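Local atomic coordinates of excinuclease ABC, subunit A. (Deinococcus radiodurans, PDB entry 2VF7), a protein that binds DNA and hydrolyses ATP as a zinc-containing ABC protein of the UvrA family, probably serving damage recognition in DNA excision repair. Residues 140-145 and 297-302; 216-219 and 223-226; 229-234 and 240-245; 482-487 and 765-770; 771-776 and 793-798. The protein carries 1 engineered substitution. All blocks are in the same frame, centred on the assembly; numbering follows the deposited sequence.

Interaction 1. Residues 140-145 and 297-302; sequences EGFSPN and QEALNV
The aromatic ring of Phe142 carries most of this contact, reaching between two residues of 297-302 that meet it from different directions. Over one face comes the methyl of Ala299, whose CB lies 4.2 Å from Phe142 CE2, offset toward the rim rather than above the ring centre. At the edge, close to the ring plane, stands Val302, with its CB 4.1 Å from Phe142 CZ. The valine runs at about a right angle to the phenylalanine side chain, and both of its methyls, CG1 and CG2, also come up to CZ. The ring reaches this place because CG lies anti to the carbonyl carbon, beside the backbone N (chi1 -77°), which carries the far edge across to the other loop. Both segments are loops 152 residues apart in the sequence that lie near the four-cysteine zinc site: the side chain of Ala299 is about 9 Å from that of Cys151, a zinc ligand, and about 12 Å from the zinc ion itself. Backbone oxygens add to the packing. Gly141 O touches Ala299 CB at 3.4 Å, while Ala299 O sits 3.5 Å from Phe142 CE2, and no hydrogen bond spans the two segments. A serine in place of Phe142 would probably leave the Ala299 methyl and the Val302 branches facing a gap, with little apolar surface left to join the loops. Elsewhere the same ring also rests on Val137 and on Arg121 of helix 116-127, and Glu298 O accepts a hydrogen bond from Gln134 NE2.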
# COMPACT_ATOMS: atom_id res chain seq x y z
N GLU A 140 16.24 3.85 -20.06
CA GLU A 140 16.56 3.40 -18.71
C GLU A 140 17.97 3.84 -18.32
O GLU A 140 18.28 3.96 -17.13
CB GLU A 140 16.46 1.86 -18.62
CG GLU A 140 15.34 1.20 -19.45
CD GLU A 140 14.08 0.89 -18.66
OE1 GLU A 140 13.15 0.30 -19.25
OE2 GLU A 140 14.00 1.24 -17.45
N GLY A 141 18.82 4.08 -19.32
CA GLY A 141 20.23 4.42 -19.11
C GLY A 141 20.57 5.89 -19.24
O GLY A 141 21.74 6.25 -19.42
N PHE A 142 19.55 6.74 -19.16
CA PHE A 142 19.72 8.19 -19.06
C PHE A 142 19.28 8.68 -17.67
O PHE A 142 19.03 9.87 -17.46
CB PHE A 142 18.91 8.90 -20.16
CG PHE A 142 19.55 8.85 -21.52
CD1 PHE A 142 19.30 7.78 -22.38
CD2 PHE A 142 20.41 9.86 -21.94
CE1 PHE A 142 19.90 7.73 -23.63
CE2 PHE A 142 21.01 9.82 -23.19
CZ PHE A 142 20.76 8.75 -24.03
N SER A 143 19.19 7.74 -16.72
CA SER A 143 18.79 8.02 -15.35
C SER A 143 19.87 7.56 -14.37
O SER A 143 20.37 6.45 -14.49
CB SER A 143 17.46 7.32 -15.03
OG SER A 143 17.00 7.65 -13.73
N PRO A 144 20.23 8.42 -13.41
CA PRO A 144 21.22 8.07 -12.38
C PRO A 144 20.76 7.03 -11.35
O PRO A 144 21.57 6.57 -10.54
CB PRO A 144 21.48 9.42 -11.68
CG PRO A 144 20.92 10.46 -12.61
CD PRO A 144 19.76 9.80 -13.25
N ASN A 145 19.48 6.67 -11.38
CA ASN A 145 18.91 5.75 -10.39
C ASN A 145 18.91 4.27 -10.82
O ASN A 145 18.62 3.37 -10.01
CB ASN A 145 17.49 6.19 -10.01
CG ASN A 145 17.38 7.69 -9.78
OD1 ASN A 145 18.02 8.25 -8.89
ND2 ASN A 145 16.56 8.35 -10.59
N GLN A 297 29.63 7.94 -19.16
CA GLN A 297 30.12 8.99 -20.06
C GLN A 297 29.70 8.71 -21.50
O GLN A 297 29.99 9.50 -22.40
CB GLN A 297 31.65 9.14 -19.94
CG GLN A 297 32.18 10.52 -20.34
CD GLN A 297 33.53 10.84 -19.70
OE1 GLN A 297 33.72 10.61 -18.49
NE2 GLN A 297 34.46 11.36 -20.49
N GLU A 298 29.00 7.60 -21.69
CA GLU A 298 28.47 7.21 -22.99
C GLU A 298 27.06 7.75 -23.22
O GLU A 298 26.69 8.11 -24.34
CB GLU A 298 28.57 5.69 -23.20
CG GLU A 298 28.12 4.82 -22.02
CD GLU A 298 26.94 3.92 -22.37
OE1 GLU A 298 26.58 3.83 -23.56
OE2 GLU A 298 26.38 3.29 -21.43
N ALA A 299 26.27 7.82 -22.15
CA ALA A 299 24.98 8.51 -22.17
C ALA A 299 25.18 10.03 -22.23
O ALA A 299 24.29 10.77 -22.66
CB ALA A 299 24.16 8.13 -20.94
N LEU A 300 26.37 10.48 -21.82
CA LEU A 300 26.72 11.90 -21.75
C LEU A 300 27.23 12.42 -23.10
O LEU A 300 27.28 13.63 -23.34
CB LEU A 300 27.77 12.12 -20.65
CG LEU A 300 27.99 13.49 -20.00
CD1 LEU A 300 28.57 13.29 -18.61
CD2 LEU A 300 28.92 14.39 -20.83
N ASN A 301 27.61 11.49 -23.98
CA ASN A 301 28.03 11.84 -25.35
C ASN A 301 26.85 12.19 -26.25
O ASN A 301 26.99 12.99 -27.19
CB ASN A 301 28.85 10.73 -25.97
CG ASN A 301 30.16 10.49 -25.23
OD1 ASN A 301 30.74 11.40 -24.63
ND2 ASN A 301 30.63 9.25 -25.27
N VAL A 302 25.70 11.58 -25.97
CA VAL A 302 24.45 11.82 -26.71
C VAL A 302 23.89 13.21 -26.38
O VAL A 302 23.51 13.47 -25.24
CB VAL A 302 23.39 10.74 -26.40
CG1 VAL A 302 22.19 10.87 -27.35
CG2 VAL A 302 24.00 9.33 -26.47

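Interaction 2. Residues 216-219 and 223-226; sequences RHWI and DEQP
The indole of Trp218 is met by Glu224 and Pro226 at its edge, and neither residue lies over a face; stacking comes from Phe255 outside the two segments. On the pyrrole side, Trp218 NE1 donates to Glu224 OE1 over 3.1 Å, with an N-H...acceptor angle of 149°. The oxygen lies almost exactly in the indole plane, as suits a ring N-H, yet the carboxylate is turned steeply against the ring, its plane 73° from that of the indole. The donor therefore meets OE1 from above the carboxylate plane rather than from within it. Further round the rim, the benzo carbon CH2 of Trp218 packs against Pro226 CG at 4.2 Å, so that one edge of the indole is shared between a polar and an apolar partner. Two side-chain conformations make the meeting possible. Trp218 has CG anti to the backbone N (chi1 -167°), swinging the long ring system out beside the helix, while Glu224 runs extended beyond CG and crosses the indole at about a right angle. Because Glu224 is exposed, the bond probably competes with solvent, although the negative charge of Glu224 probably strengthens it. Three residues separate the segments in sequence: Trp218 lies on helix 213-221, and Glu224 and Pro226 belong to the connection leading into strand 227-230, so the contact folds that connection back on the helix within the UvrA DNA-binding domain. Helix 258-268 lies close by, touched by Gln225 through Arg260 and reached by the backbone of Ile219 at Ala258.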
# COMPACT_ATOMS: atom_id res chain seq x y z
N ARG A 216 45.81 -0.88 14.03
CA ARG A 216 45.05 0.35 13.76
C ARG A 216 44.39 0.30 12.38
O ARG A 216 43.22 0.62 12.25
CB ARG A 216 45.88 1.62 13.98
CG ARG A 216 46.48 1.66 15.40
CD ARG A 216 47.21 2.96 15.75
NE ARG A 216 47.69 3.60 14.56
CZ ARG A 216 48.95 3.58 14.15
NH1 ARG A 216 49.87 2.95 14.86
NH2 ARG A 216 49.27 4.19 13.04
N HIS A 217 45.13 -0.16 11.39
CA HIS A 217 44.58 -0.36 10.05
C HIS A 217 43.39 -1.32 10.03
O HIS A 217 42.33 -0.99 9.48
CB HIS A 217 45.67 -0.86 9.10
CG HIS A 217 45.34 -0.65 7.66
ND1 HIS A 217 44.92 -1.67 6.84
CD2 HIS A 217 45.35 0.47 6.89
CE1 HIS A 217 44.68 -1.20 5.63
NE2 HIS A 217 44.94 0.10 5.63
N TRP A 218 43.55 -2.50 10.63
CA TRP A 218 42.49 -3.52 10.70
C TRP A 218 41.19 -2.99 11.29
O TRP A 218 40.14 -3.06 10.66
CB TRP A 218 42.98 -4.71 11.53
CG TRP A 218 42.13 -5.92 11.40
CD1 TRP A 218 42.22 -6.87 10.44
CD2 TRP A 218 41.07 -6.32 12.27
NE1 TRP A 218 41.28 -7.84 10.64
CE2 TRP A 218 40.55 -7.53 11.76
CE3 TRP A 218 40.50 -5.77 13.43
CZ2 TRP A 218 39.49 -8.21 12.36
CZ3 TRP A 218 39.44 -6.45 14.03
CH2 TRP A 218 38.95 -7.66 13.49
N ILE A 219 41.28 -2.44 12.50
CA ILE A 219 40.13 -1.87 13.20
C ILE A 219 39.34 -0.90 12.32
O ILE A 219 38.10 -0.94 12.27
CB ILE A 219 40.61 -1.18 14.51
CG1 ILE A 219 41.18 -2.24 15.45
CG2 ILE A 219 39.49 -0.37 15.17
CD1 ILE A 219 41.80 -1.71 16.70
N ASP A 223 37.44 -5.59 5.96
CA ASP A 223 36.12 -6.04 5.49
C ASP A 223 35.63 -7.25 6.29
O ASP A 223 34.48 -7.70 6.16
CB ASP A 223 36.20 -6.47 4.02
CG ASP A 223 36.24 -5.30 3.06
OD1 ASP A 223 36.96 -5.41 2.05
OD2 ASP A 223 35.54 -4.28 3.28
N GLU A 224 36.56 -7.80 7.06
CA GLU A 224 36.34 -8.92 7.92
C GLU A 224 35.30 -8.59 8.98
O GLU A 224 35.27 -7.47 9.52
CB GLU A 224 37.65 -9.34 8.59
CG GLU A 224 38.62 -10.12 7.67
CD GLU A 224 39.92 -10.53 8.38
OE1 GLU A 224 39.98 -10.51 9.63
OE2 GLU A 224 40.88 -10.88 7.68
N GLN A 225 34.45 -9.57 9.25
CA GLN A 225 33.39 -9.44 10.24
C GLN A 225 33.29 -10.69 11.11
O GLN A 225 32.26 -11.36 11.08
CB GLN A 225 32.04 -9.25 9.56
CG GLN A 225 31.99 -8.14 8.56
CD GLN A 225 30.58 -7.70 8.31
OE1 GLN A 225 29.98 -8.04 7.28
NE2 GLN A 225 30.01 -6.94 9.26
N PRO A 226 34.35 -11.00 11.91
CA PRO A 226 34.33 -12.19 12.76
C PRO A 226 33.21 -12.15 13.81
O PRO A 226 32.80 -11.06 14.25
CB PRO A 226 35.71 -12.17 13.42
CG PRO A 226 36.09 -10.77 13.42
CD PRO A 226 35.61 -10.25 12.09

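Interaction 3. Residues 229-234 and 240-245; sequences PVYPGL and QRALKK
Ala242 presents a small methyl knob to the face of Tyr231, the flat floor of a shallow hollow on the 229-234 side. Ala242 CB stands 4.0 Å from the centroid of the Tyr231 ring and 12° off the ring normal, a CH-pi contact centred over the aromatic face. The wall of the hollow is Leu234, whose CD1 reaches 4.0 Å from Ala242 CB, so one methyl is held between ring and branched chain. Leu243, one residue on along helix 236-245, makes the second bump: its CD2 fits against the edge of the ring, 3.6 Å from Tyr231 CE2, and on to the proline ring, 3.8 Å from Pro229 CG. Pro229 and Tyr231 form a cleft into which this methyl wedges. A chi1 of -54° puts CG of Tyr231 beside the backbone N, turning its face to Ala242 and its edge to Leu243. Strand 227-230 gives way to a type II beta turn from Tyr231 to Leu234, with Gly233 taking the positive phi; the turn folds the chain round so that Leu234 points to the same helix as Tyr231. At the ring's polar end, the hydroxyl is hydrogen-bonded to Met247 O, just beyond the helix. A serine replacing Tyr231 would probably open a gap under Ala242 and beside Leu243, and leave Met247 O without its mate. Between the segments the chemistry is wholly apolar, with no hydrogen bond across, so strand, turn and helix of the UvrA DNA-binding domain are joined by complementary shape, while the one directional bond, from the Tyr231 hydroxyl, goes outside to Met247.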
# COMPACT_ATOMS: atom_id res chain seq x y z
N PRO A 229 32.30 -14.64 21.02
CA PRO A 229 31.56 -14.60 22.28
C PRO A 229 31.80 -13.31 23.03
O PRO A 229 32.96 -12.90 23.17
CB PRO A 229 32.17 -15.75 23.08
CG PRO A 229 33.55 -15.95 22.48
CD PRO A 229 33.33 -15.71 21.04
N VAL A 230 30.75 -12.65 23.50
CA VAL A 230 31.03 -11.42 24.26
C VAL A 230 30.58 -11.40 25.70
O VAL A 230 29.58 -12.00 26.05
CB VAL A 230 30.99 -10.05 23.43
CG1 VAL A 230 30.31 -10.18 22.06
CG2 VAL A 230 30.41 -8.85 24.25
N TYR A 231 31.39 -10.78 26.56
CA TYR A 231 31.20 -10.78 28.01
C TYR A 231 31.22 -9.34 28.51
O TYR A 231 32.29 -8.81 28.86
CB TYR A 231 32.33 -11.57 28.69
CG TYR A 231 32.54 -12.98 28.20
CD1 TYR A 231 31.87 -14.05 28.79
CD2 TYR A 231 33.43 -13.27 27.16
CE1 TYR A 231 32.06 -15.36 28.35
CE2 TYR A 231 33.62 -14.59 26.72
CZ TYR A 231 32.93 -15.62 27.32
OH TYR A 231 33.11 -16.93 26.93
N PRO A 232 30.04 -8.69 28.53
CA PRO A 232 29.83 -7.35 29.08
C PRO A 232 30.19 -7.21 30.58
O PRO A 232 29.91 -8.09 31.39
CB PRO A 232 28.33 -7.12 28.88
CG PRO A 232 27.95 -8.02 27.75
CD PRO A 232 28.78 -9.24 27.98
N GLY A 233 30.81 -6.08 30.94
CA GLY A 233 31.07 -5.74 32.35
C GLY A 233 32.25 -6.49 32.94
O GLY A 233 32.59 -6.27 34.10
N LEU A 234 32.87 -7.37 32.16
CA LEU A 234 34.12 -7.98 32.58
C LEU A 234 35.32 -7.11 32.20
O LEU A 234 35.32 -6.42 31.17
CB LEU A 234 34.31 -9.40 32.03
CG LEU A 234 33.32 -10.54 32.36
CD1 LEU A 234 33.89 -11.89 31.91
CD2 LEU A 234 33.00 -10.58 33.84
N GLN A 240 39.64 -12.96 29.63
CA GLN A 240 40.54 -14.00 29.15
C GLN A 240 40.43 -15.28 29.95
O GLN A 240 40.73 -16.37 29.43
CB GLN A 240 41.99 -13.53 29.12
CG GLN A 240 42.27 -12.39 28.15
CD GLN A 240 41.93 -12.74 26.70
OE1 GLN A 240 42.00 -13.90 26.29
NE2 GLN A 240 41.55 -11.73 25.93
N ARG A 241 40.04 -15.15 31.22
CA ARG A 241 39.83 -16.30 32.11
C ARG A 241 38.48 -16.93 31.85
O ARG A 241 38.31 -18.13 32.01
CB ARG A 241 39.99 -15.90 33.59
CG ARG A 241 41.30 -15.12 33.85
CD ARG A 241 41.64 -14.94 35.34
NE ARG A 241 41.28 -13.63 35.89
CZ ARG A 241 40.18 -13.38 36.59
NH1 ARG A 241 39.29 -14.34 36.86
NH2 ARG A 241 39.97 -12.15 37.05
N ALA A 242 37.51 -16.11 31.48
CA ALA A 242 36.21 -16.58 31.01
C ALA A 242 36.41 -17.46 29.78
O ALA A 242 35.95 -18.60 29.75
CB ALA A 242 35.31 -15.39 30.70
N LEU A 243 37.14 -16.95 28.78
CA LEU A 243 37.44 -17.72 27.56
C LEU A 243 38.15 -19.02 27.87
O LEU A 243 37.82 -20.07 27.31
CB LEU A 243 38.23 -16.91 26.54
CG LEU A 243 37.53 -15.68 25.95
CD1 LEU A 243 38.52 -14.79 25.29
CD2 LEU A 243 36.40 -16.06 25.00
N LYS A 244 39.13 -18.96 28.77
CA LYS A 244 39.94 -20.13 29.10
C LYS A 244 39.17 -21.21 29.86
O LYS A 244 39.50 -22.39 29.74
CB LYS A 244 41.17 -19.72 29.89
CG LYS A 244 42.40 -20.45 29.49
CD LYS A 244 43.63 -19.55 29.57
CE LYS A 244 44.90 -20.37 29.83
NZ LYS A 244 44.77 -21.26 31.05
N LYS A 245 38.16 -20.81 30.63
CA LYS A 245 37.40 -21.74 31.46
C LYS A 245 36.06 -22.13 30.84
O LYS A 245 35.28 -22.89 31.44
CB LYS A 245 37.23 -21.18 32.89
CG LYS A 245 36.07 -20.20 33.07
CD LYS A 245 35.34 -20.49 34.40
CE LYS A 245 33.90 -19.94 34.43
NZ LYS A 245 33.88 -18.44 34.49

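Interaction 4. Residues 482-487 and 765-770; sequences GQYLFA and HPADVE
Tyr484 reaches from helix 482-487 onto the first turn of helix 766-770, and its side chain can be followed outward atom by atom. CB points to the other helix, and chi1 -78° places CG beside the backbone N, which turns one ring face to Pro766. On that face Pro766 CB is 3.9 Å from the Tyr484 ring centroid and 16° off its normal, a CH-pi contact shifted a little toward CG and CD2. Further along the ring, on the same side as the proline, Tyr484 CE1 packs against Ala767 CB at 3.7 Å, and CD1 is near His765 CE1. Tyr484 CE2 comes within 3.5 Å of Glu770 OE1, which lies at the ring edge, near its plane. A hydrogen bond from Tyr484 OH to Glu770 OE1 is modelled at a very short 2.4 Å, but the hydroxyl's place is uncertain and the length carries no weight. Arg489 NH2 also bonds to this hydroxyl, gathering a positive charge at the tip. The two short helix axes approach to 11.2 Å at an angle of 104°, and Tyr484 spans the gap between them. Behind Pro766 the helix start is fixed by a capping box: His765 ND1 accepts from Ala767 N at 3.1 Å, and His765 N donates to Asp768 OD2. The helix start comes soon after strand 753-758, a position consistent with the D-loop of an ABC ATPase, and lies near the ADP site that includes Lys49: the side chain of His765 is about 6 Å from that of Lys49, and Asp768 OD2 bonds Ser45 OG.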
# COMPACT_ATOMS: atom_id res chain seq x y z
N GLY A 482 -19.23 37.58 3.11
CA GLY A 482 -20.23 38.40 2.43
C GLY A 482 -20.06 39.89 2.63
O GLY A 482 -20.52 40.68 1.80
N GLN A 483 -19.39 40.28 3.71
CA GLN A 483 -19.17 41.70 4.02
C GLN A 483 -18.05 42.29 3.20
O GLN A 483 -18.17 43.40 2.67
CB GLN A 483 -18.89 41.90 5.51
CG GLN A 483 -20.11 41.75 6.40
CD GLN A 483 -19.73 41.54 7.85
OE1 GLN A 483 -18.65 41.93 8.29
NE2 GLN A 483 -20.63 40.92 8.61
N TYR A 484 -16.94 41.56 3.10
CA TYR A 484 -15.83 41.97 2.25
C TYR A 484 -16.23 41.90 0.78
O TYR A 484 -15.88 42.77 -0.01
CB TYR A 484 -14.57 41.14 2.56
CG TYR A 484 -13.92 41.64 3.82
CD1 TYR A 484 -14.33 41.18 5.07
CD2 TYR A 484 -12.93 42.62 3.77
CE1 TYR A 484 -13.77 41.67 6.23
CE2 TYR A 484 -12.35 43.12 4.94
CZ TYR A 484 -12.78 42.64 6.16
OH TYR A 484 -12.22 43.12 7.32
N LEU A 485 -17.01 40.88 0.45
CA LEU A 485 -17.38 40.59 -0.92
C LEU A 485 -18.44 41.56 -1.46
O LEU A 485 -18.37 41.97 -2.62
CB LEU A 485 -17.86 39.13 -1.01
CG LEU A 485 -17.67 38.26 -2.26
CD1 LEU A 485 -16.22 37.98 -2.56
CD2 LEU A 485 -18.44 36.96 -2.08
N PHE A 486 -19.40 41.95 -0.61
CA PHE A 486 -20.55 42.75 -1.06
C PHE A 486 -20.83 44.04 -0.28
O PHE A 486 -21.54 44.92 -0.79
CB PHE A 486 -21.84 41.91 -1.09
CG PHE A 486 -21.76 40.67 -1.95
CD1 PHE A 486 -21.45 40.76 -3.30
CD2 PHE A 486 -22.01 39.42 -1.39
CE1 PHE A 486 -21.37 39.61 -4.09
CE2 PHE A 486 -21.94 38.27 -2.16
CZ PHE A 486 -21.63 38.37 -3.52
N ALA A 487 -20.31 44.17 0.94
CA ALA A 487 -20.68 45.31 1.79
C ALA A 487 -19.57 46.34 2.00
O ALA A 487 -19.79 47.35 2.67
CB ALA A 487 -21.23 44.84 3.14
N HIS A 765 -8.05 35.02 6.62
CA HIS A 765 -9.22 35.62 6.01
C HIS A 765 -9.02 37.15 5.90
O HIS A 765 -8.29 37.74 6.70
CB HIS A 765 -10.44 35.25 6.85
CG HIS A 765 -11.74 35.62 6.22
ND1 HIS A 765 -12.38 36.81 6.50
CD2 HIS A 765 -12.53 34.97 5.34
CE1 HIS A 765 -13.50 36.87 5.81
NE2 HIS A 765 -13.61 35.77 5.09
N PRO A 766 -9.61 37.81 4.86
CA PRO A 766 -9.54 39.28 4.85
C PRO A 766 -9.86 39.94 6.20
O PRO A 766 -9.29 40.98 6.50
CB PRO A 766 -10.59 39.65 3.79
CG PRO A 766 -10.54 38.51 2.84
CD PRO A 766 -10.28 37.29 3.66
N ALA A 767 -10.76 39.35 6.99
CA ALA A 767 -11.13 39.88 8.30
C ALA A 767 -10.04 39.65 9.34
O ALA A 767 -9.89 40.45 10.27
CB ALA A 767 -12.45 39.29 8.77
N ASP A 768 -9.30 38.55 9.20
CA ASP A 768 -8.23 38.21 10.13
C ASP A 768 -7.06 39.18 9.97
O ASP A 768 -6.44 39.56 10.95
CB ASP A 768 -7.69 36.79 9.90
CG ASP A 768 -8.67 35.67 10.31
OD1 ASP A 768 -9.44 35.80 11.29
OD2 ASP A 768 -8.62 34.61 9.65
N VAL A 769 -6.75 39.58 8.74
CA VAL A 769 -5.54 40.34 8.49
C VAL A 769 -5.59 41.71 9.14
O VAL A 769 -4.56 42.21 9.59
CB VAL A 769 -5.09 40.36 6.97
CG1 VAL A 769 -6.04 39.58 6.09
CG2 VAL A 769 -4.87 41.78 6.44
N GLU A 770 -6.79 42.28 9.24
CA GLU A 770 -7.01 43.50 10.00
C GLU A 770 -6.46 43.40 11.44
O GLU A 770 -5.75 44.30 11.89
CB GLU A 770 -8.51 43.86 10.00
CG GLU A 770 -9.15 43.95 8.61
CD GLU A 770 -10.41 44.82 8.55
OE1 GLU A 770 -10.85 45.14 7.42
OE2 GLU A 770 -10.97 45.19 9.61

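Interaction 5. Residues 771-776 and 793-798; sequences RLQRQL and MQVVAA
Gln773 lays the amide end of its side chain on the helix that carries Val795. Gln773 NE2 comes 3.6 Å from Val795 CA and 3.7 Å from Val795 CG2, and meets the methyl of Ala798 more loosely, with CB 4.2 Å away. The two valine methyls flank the approach, CG1 being nearly as close as CG2, and the glutamine crosses the valine at a slant. To get there the chain leaves with CG anti to the backbone nitrogen (chi1 -165°) and then bends at chi2, 89°, tipping the amide toward Val795. Just outside this shell, the backbone bond from Ala798 N to Val795 O, 3.2 Å, keeps the two contacted residues on one turn. Within helix 766-781, Gln775 NE2 donates to Arg771 O at 2.9 Å, in the carbonyl plane. Farther out, the Gln773 side chain touches Met525 on strand 525-529, and Val796 rests on Ser527 of the same strand, so both helices pack against one strand of the ABC sheet. Helix 766-781 is the crossover of a beta-alpha-beta unit between the parallel strands 753-758 and 785-789. No hydrogen bond links the segments: a polar amide rests on hydrocarbon, so the contact is van der Waals and probably contributes fit more than directional strength.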
# COMPACT_ATOMS: atom_id res chain seq x y z
N ARG A 771 -6.78 42.31 12.13
CA ARG A 771 -6.27 42.04 13.47
C ARG A 771 -4.75 41.81 13.49
O ARG A 771 -4.07 42.17 14.46
CB ARG A 771 -7.00 40.84 14.10
CG ARG A 771 -6.69 40.56 15.59
CD ARG A 771 -6.98 39.10 16.01
NE ARG A 771 -8.09 38.95 16.96
CZ ARG A 771 -8.03 39.24 18.26
NH1 ARG A 771 -6.91 39.74 18.79
NH2 ARG A 771 -9.08 39.07 19.05
N LEU A 772 -4.21 41.20 12.44
CA LEU A 772 -2.76 40.96 12.35
C LEU A 772 -1.98 42.27 12.13
O LEU A 772 -0.94 42.50 12.75
CB LEU A 772 -2.45 39.95 11.23
CG LEU A 772 -1.09 39.23 11.09
CD1 LEU A 772 -0.03 40.12 10.46
CD2 LEU A 772 -0.60 38.65 12.42
N GLN A 773 -2.51 43.10 11.23
CA GLN A 773 -1.89 44.38 10.85
C GLN A 773 -1.74 45.38 12.03
O GLN A 773 -0.77 46.14 12.07
CB GLN A 773 -2.68 45.00 9.70
CG GLN A 773 -1.97 46.14 8.98
CD GLN A 773 -1.10 45.69 7.81
OE1 GLN A 773 0.12 45.86 7.83
NE2 GLN A 773 -1.73 45.13 6.78
N ARG A 774 -2.69 45.37 12.97
CA ARG A 774 -2.60 46.20 14.17
C ARG A 774 -1.41 45.83 15.04
O ARG A 774 -0.84 46.68 15.73
CB ARG A 774 -3.86 46.08 15.02
CG ARG A 774 -5.14 46.50 14.33
CD ARG A 774 -6.24 46.80 15.35
NE ARG A 774 -6.92 45.60 15.85
CZ ARG A 774 -7.98 45.04 15.27
NH1 ARG A 774 -8.49 45.55 14.15
NH2 ARG A 774 -8.53 43.94 15.81
N GLN A 775 -1.05 44.55 15.04
CA GLN A 775 0.08 44.09 15.84
C GLN A 775 1.40 44.46 15.16
O GLN A 775 2.39 44.77 15.83
CB GLN A 775 0.01 42.58 16.15
CG GLN A 775 -1.40 41.99 16.40
CD GLN A 775 -2.22 42.70 17.47
OE1 GLN A 775 -1.71 43.10 18.53
NE2 GLN A 775 -3.53 42.84 17.21
N LEU A 776 1.41 44.44 13.83
CA LEU A 776 2.57 44.88 13.06
C LEU A 776 2.80 46.37 13.23
O LEU A 776 3.94 46.82 13.26
CB LEU A 776 2.45 44.52 11.57
CG LEU A 776 2.47 43.03 11.17
CD1 LEU A 776 2.48 42.84 9.67
CD2 LEU A 776 3.64 42.27 11.79
N MET A 793 -2.74 42.95 -1.92
CA MET A 793 -2.76 44.39 -1.99
C MET A 793 -3.44 45.02 -0.79
O MET A 793 -3.24 46.19 -0.52
CB MET A 793 -3.41 44.83 -3.30
CG MET A 793 -2.67 44.34 -4.56
SD MET A 793 -0.90 44.72 -4.61
CE MET A 793 -0.19 43.23 -5.31
N GLN A 794 -4.24 44.23 -0.07
CA GLN A 794 -4.87 44.66 1.20
C GLN A 794 -3.79 45.10 2.19
O GLN A 794 -3.91 46.14 2.82
CB GLN A 794 -5.72 43.52 1.80
CG GLN A 794 -6.51 43.89 3.09
CD GLN A 794 -7.11 42.67 3.82
OE1 GLN A 794 -6.67 41.52 3.62
NE2 GLN A 794 -8.09 42.91 4.69
N VAL A 795 -2.75 44.28 2.29
CA VAL A 795 -1.65 44.50 3.22
C VAL A 795 -0.64 45.51 2.68
O VAL A 795 -0.08 46.31 3.44
CB VAL A 795 -0.93 43.17 3.53
CG1 VAL A 795 0.41 43.41 4.21
CG2 VAL A 795 -1.81 42.30 4.40
N VAL A 796 -0.39 45.45 1.38
CA VAL A 796 0.53 46.37 0.69
C VAL A 796 0.01 47.82 0.72
O VAL A 796 0.78 48.76 0.72
CB VAL A 796 0.80 45.88 -0.75
CG1 VAL A 796 1.71 46.84 -1.54
CG2 VAL A 796 1.43 44.50 -0.70
N ALA A 797 -1.31 47.97 0.79
CA ALA A 797 -1.97 49.25 0.84
C ALA A 797 -1.84 49.96 2.20
O ALA A 797 -2.08 51.16 2.31
CB ALA A 797 -3.43 49.08 0.45
N ALA A 798 -1.48 49.22 3.25
CA ALA A 798 -1.26 49.82 4.57
C ALA A 798 0.21 49.81 5.02
O ALA A 798 0.50 50.07 6.19
CB ALA A 798 -2.16 49.18 5.60

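How the interactions relate
From the N terminus, interaction 1 opens first and closes the longest of the early loops, drawing together two loops near a zinc site. Interactions 2 and 3 both fall within that span, one after the other, and fold successive pieces of the UvrA DNA-binding domain, helix 213-221, strand 227-230 and helix 236-245, on themselves; their centres are 21 Å apart. Interaction 4 then joins the helix 480-487 to helix 766-781 across 278 residues, and interaction 5 follows directly, using the same helix with 793-796. These last two touch through Pro766 O and Gln794 NE2, a probable hydrogen bond. No contacts cross along the chain.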